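PDB 5DXF: trehalose-6-phosphate phosphatase from Candida albicans, which belongs to glycosyltransferase family 20, whose members have the GT-B fold of two Rossmann-like domains. Local coordinates for residues Gly330-Leu340 against Trp363-Ser374. Numbering follows the deposited sequence.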
loop_
_atom_site.group_PDB
_atom_site.type_symbol
_atom_site.label_atom_id
_atom_site.label_comp_id
_atom_site.label_asym_id
_atom_site.label_seq_id
_atom_site.Cartn_x
_atom_site.Cartn_y
_atom_site.Cartn_z
ATOM N N GLY A 330 27.986 11.507 14.423
ATOM C CA GLY A 330 27.631 12.438 15.478
ATOM C C GLY A 330 26.236 13.020 15.340
ATOM O O GLY A 330 25.888 13.972 16.039
ATOM N N LYS A 331 25.434 12.450 14.443
ATOM C CA LYS A 331 24.076 12.938 14.212
ATOM C C LYS A 331 23.035 11.823 14.292
ATOM O O LYS A 331 23.334 10.659 14.029
ATOM C CB LYS A 331 23.986 13.636 12.851
ATOM C CG LYS A 331 24.789 14.922 12.775
ATOM C CD LYS A 331 24.715 15.559 11.398
ATOM C CE LYS A 331 25.434 16.895 11.392
ATOM N NZ LYS A 331 24.872 17.812 12.420
ATOM N N LYS A 332 21.811 12.195 14.664
ATOM C CA LYS A 332 20.703 11.249 14.753
ATOM C C LYS A 332 19.836 11.327 13.498
ATOM O O LYS A 332 19.458 12.417 13.065
ATOM C CB LYS A 332 19.858 11.523 15.999
ATOM C CG LYS A 332 20.616 11.431 17.320
ATOM C CD LYS A 332 20.997 9.994 17.660
ATOM C CE LYS A 332 21.645 9.895 19.039
ATOM N NZ LYS A 332 22.044 8.498 19.383
ATOM N N LEU A 333 19.515 10.172 12.925
ATOM C CA LEU A 333 18.840 10.126 11.630
ATOM C C LEU A 333 17.390 9.649 11.703
ATOM O O LEU A 333 17.108 8.546 12.175
ATOM C CB LEU A 333 19.622 9.229 10.667
ATOM C CG LEU A 333 20.557 9.913 9.665
ATOM C CD1 LEU A 333 21.105 11.228 10.210
ATOM C CD2 LEU A 333 21.686 8.977 9.253
ATOM N N ILE A 334 16.479 10.492 11.224
ATOM C CA ILE A 334 15.084 10.104 11.050
ATOM C C ILE A 334 14.855 9.826 9.569
ATOM O O ILE A 334 15.096 10.695 8.727
ATOM C CB ILE A 334 14.111 11.196 11.546
ATOM C CG1 ILE A 334 14.585 11.765 12.884
ATOM C CG2 ILE A 334 12.697 10.645 11.663
ATOM C CD1 ILE A 334 13.608 12.732 13.523
ATOM N N VAL A 335 14.405 8.615 9.252
ATOM C CA VAL A 335 14.248 8.198 7.861
ATOM C C VAL A 335 12.837 7.705 7.560
ATOM O O VAL A 335 12.297 6.857 8.276
ATOM C CB VAL A 335 15.251 7.084 7.498
ATOM C CG1 VAL A 335 15.042 6.622 6.060
ATOM C CG2 VAL A 335 16.673 7.571 7.703
ATOM N N GLY A 336 12.248 8.244 6.496
ATOM C CA GLY A 336 10.932 7.822 6.054
ATOM C C GLY A 336 10.805 7.854 4.543
ATOM O O GLY A 336 11.501 8.616 3.869
ATOM N N ARG A 337 9.927 7.009 4.008
ATOM C CA ARG A 337 9.600 7.040 2.588
ATOM C C ARG A 337 8.092 7.007 2.389
ATOM O O ARG A 337 7.432 6.023 2.731
ATOM C CB ARG A 337 10.240 5.872 1.834
ATOM C CG ARG A 337 10.013 5.954 0.326
ATOM C CD ARG A 337 10.694 4.829 -0.445
ATOM N NE ARG A 337 10.039 3.538 -0.250
ATOM C CZ ARG A 337 10.323 2.442 -0.949
ATOM N NH1 ARG A 337 11.251 2.478 -1.896
ATOM N NH2 ARG A 337 9.678 1.311 -0.704
ATOM N N ASP A 338 7.551 8.084 1.833
ATOM C CA ASP A 338 6.118 8.173 1.603
ATOM C C ASP A 338 5.831 8.846 0.271
ATOM O O ASP A 338 6.630 9.644 -0.209
ATOM C CB ASP A 338 5.435 8.946 2.737
ATOM C CG ASP A 338 5.691 8.334 4.099
ATOM O OD1 ASP A 338 4.950 7.406 4.482
ATOM O OD2 ASP A 338 6.632 8.782 4.786
ATOM N N ARG A 339 4.692 8.515 -0.327
ATOM C CA ARG A 339 4.216 9.246 -1.493
ATOM C C ARG A 339 3.790 10.645 -1.062
ATOM O O ARG A 339 3.274 10.827 0.041
ATOM C CB ARG A 339 3.053 8.514 -2.163
ATOM C CG ARG A 339 3.467 7.293 -2.969
ATOM C CD ARG A 339 2.254 6.565 -3.522
ATOM N NE ARG A 339 2.608 5.647 -4.602
ATOM C CZ ARG A 339 1.724 4.959 -5.318
ATOM N NH1 ARG A 339 0.427 5.078 -5.068
ATOM N NH2 ARG A 339 2.136 4.150 -6.283
ATOM N N LEU A 340 3.965 11.632 -1.923
ATOM C CA LEU A 340 3.615 12.976 -1.524
ATOM C C LEU A 340 2.135 13.120 -1.774
ATOM O O LEU A 340 1.696 13.249 -2.898
ATOM C CB LEU A 340 4.383 13.990 -2.349
ATOM C CG LEU A 340 5.651 14.551 -1.725
ATOM C CD1 LEU A 340 6.167 15.749 -2.505
ATOM C CD2 LEU A 340 5.389 14.913 -0.282
ATOM N N TRP A 363 18.679 19.154 20.615
ATOM C CA TRP A 363 18.669 18.321 19.419
ATOM C C TRP A 363 18.914 19.116 18.139
ATOM O O TRP A 363 19.032 18.541 17.059
ATOM C CB TRP A 363 17.346 17.563 19.320
ATOM C CG TRP A 363 17.199 16.501 20.364
ATOM C CD1 TRP A 363 16.423 16.555 21.484
ATOM C CD2 TRP A 363 17.857 15.229 20.391
ATOM N NE1 TRP A 363 16.551 15.392 22.203
ATOM C CE2 TRP A 363 17.426 14.562 21.555
ATOM C CE3 TRP A 363 18.767 14.589 19.547
ATOM C CZ2 TRP A 363 17.873 13.287 21.892
ATOM C CZ3 TRP A 363 19.208 13.324 19.882
ATOM C CH2 TRP A 363 18.762 12.686 21.045
ATOM N N ARG A 364 18.988 20.437 18.262
ATOM C CA ARG A 364 19.399 21.267 17.139
ATOM C C ARG A 364 20.844 20.916 16.787
ATOM O O ARG A 364 21.605 20.487 17.656
ATOM C CB ARG A 364 19.251 22.753 17.474
ATOM C CG ARG A 364 17.819 23.152 17.807
ATOM C CD ARG A 364 17.719 24.570 18.345
ATOM N NE ARG A 364 16.396 24.825 18.910
ATOM C CZ ARG A 364 16.052 25.938 19.550
ATOM N NH1 ARG A 364 16.934 26.915 19.713
ATOM N NH2 ARG A 364 14.823 26.074 20.029
ATOM N N GLU A 365 21.190 21.071 15.508
ATOM C CA GLU A 365 22.502 20.714 14.950
ATOM C C GLU A 365 22.763 19.205 14.878
ATOM O O GLU A 365 23.678 18.771 14.180
ATOM C CB GLU A 365 23.640 21.370 15.742
ATOM C CG GLU A 365 23.673 22.883 15.689
ATOM C CD GLU A 365 24.816 23.457 16.505
ATOM O OE1 GLU A 365 24.864 23.198 17.726
ATOM O OE2 GLU A 365 25.672 24.156 15.924
ATOM N N THR A 366 21.968 18.407 15.584
ATOM C CA THR A 366 22.266 16.982 15.708
ATOM C C THR A 366 21.219 16.047 15.100
ATOM O O THR A 366 21.472 14.852 14.956
ATOM C CB THR A 366 22.453 16.587 17.186
ATOM O OG1 THR A 366 21.399 17.156 17.972
ATOM C CG2 THR A 366 23.790 17.090 17.706
ATOM N N VAL A 367 20.053 16.574 14.745
ATOM C CA VAL A 367 19.013 15.726 14.167
ATOM C C VAL A 367 18.775 16.036 12.697
ATOM O O VAL A 367 18.514 17.179 12.324
ATOM C CB VAL A 367 17.680 15.865 14.919
ATOM C CG1 VAL A 367 16.657 14.889 14.361
ATOM C CG2 VAL A 367 17.887 15.615 16.392
ATOM N N VAL A 368 18.867 15.004 11.865
ATOM C CA VAL A 368 18.616 15.148 10.438
ATOM C C VAL A 368 17.434 14.288 10.006
ATOM O O VAL A 368 17.413 13.081 10.243
ATOM C CB VAL A 368 19.851 14.767 9.605
ATOM C CG1 VAL A 368 19.512 14.776 8.122
ATOM C CG2 VAL A 368 21.003 15.717 9.903
ATOM N N LEU A 369 16.445 14.923 9.381
ATOM C CA LEU A 369 15.284 14.214 8.855
ATOM C C LEU A 369 15.476 13.930 7.369
ATOM O O LEU A 369 15.593 14.855 6.565
ATOM C CB LEU A 369 14.001 15.024 9.088
ATOM C CG LEU A 369 12.650 14.403 8.711
ATOM C CD1 LEU A 369 11.560 14.866 9.664
ATOM C CD2 LEU A 369 12.266 14.750 7.282
ATOM N N ILE A 370 15.515 12.651 7.007
ATOM C CA ILE A 370 15.639 12.260 5.607
ATOM C C ILE A 370 14.308 11.743 5.077
ATOM O O ILE A 370 13.800 10.719 5.537
ATOM C CB ILE A 370 16.724 11.181 5.409
ATOM C CG1 ILE A 370 18.096 11.743 5.783
ATOM C CG2 ILE A 370 16.724 10.681 3.969
ATOM C CD1 ILE A 370 19.164 10.691 5.948
ATOM N N GLN A 371 13.745 12.467 4.113
ATOM C CA GLN A 371 12.484 12.078 3.494
ATOM C C GLN A 371 12.668 11.810 2.004
ATOM O O GLN A 371 13.079 12.696 1.253
ATOM C CB GLN A 371 11.420 13.163 3.702
ATOM C CG GLN A 371 10.027 12.765 3.235
ATOM C CD GLN A 371 9.416 11.675 4.093
ATOM O OE1 GLN A 371 9.677 11.595 5.293
ATOM N NE2 GLN A 371 8.602 10.825 3.479
ATOM N N VAL A 372 12.381 10.581 1.588
ATOM C CA VAL A 372 12.343 10.247 0.170
ATOM C C VAL A 372 10.885 10.089 -0.249
ATOM O O VAL A 372 10.140 9.304 0.337
ATOM C CB VAL A 372 13.143 8.967 -0.145
ATOM C CG1 VAL A 372 13.008 7.965 0.988
ATOM C CG2 VAL A 372 12.682 8.358 -1.464
ATOM N N SER A 373 10.478 10.852 -1.258
ATOM C CA SER A 373 9.073 10.917 -1.638
ATOM C C SER A 373 8.810 10.424 -3.056
ATOM O O SER A 373 9.682 10.477 -3.923
ATOM C CB SER A 373 8.554 12.347 -1.483
ATOM O OG SER A 373 9.454 13.279 -2.053
ATOM N N SER A 374 7.591 9.944 -3.273
ATOM C CA SER A 374 7.148 9.483 -4.579
ATOM C C SER A 374 6.086 10.444 -5.109
ATOM O O SER A 374 5.316 11.002 -4.329
ATOM C CB SER A 374 6.602 8.057 -4.486
ATOM O OG SER A 374 7.446 7.245 -3.685
#
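Gln371 and Asp338 meet across the C-terminal half of two parallel strands, 332-339 and 367-374. Gln371 NE2 donates to the anti lone pair of Asp338 OD2 at 3.1 Å, and amide and carboxylate lie nearly coplanar, 16° apart. The bend at chi2 of Gln371 (69°) turns its amide across the strand gap and over Gly336, toward the carboxylate. Lys349 of helix 346-359 bonds both Asp338 OD2 and Gln371 OE1, so one ammonium group ties the two side chains together. The backbone ladder runs from Lys332 N on Thr366 O (2.7 Å) to Leu340 N on Ser374 O (2.8 Å). With helix 346-359 as the crossover, the strands form a beta-alpha-beta unit of the Rossmann-like kind that builds GT-B domains. On the Gln371 face, Ile334 CD1 reaches Val367 CG1 (3.8 Å), and Lys332 CG lies at the edge of the Trp363 ring, 3.5 Å from CZ3. The other face is mostly aliphatic: Leu333 CD1 lies beside Val368 CB (3.8 Å), and Leu333 CG meets Ile370 CD1. Farther along, Arg337 sets its CB against Val372 CG1 (3.6 Å), while its guanidinium makes a cation-pi contact with Tyr418.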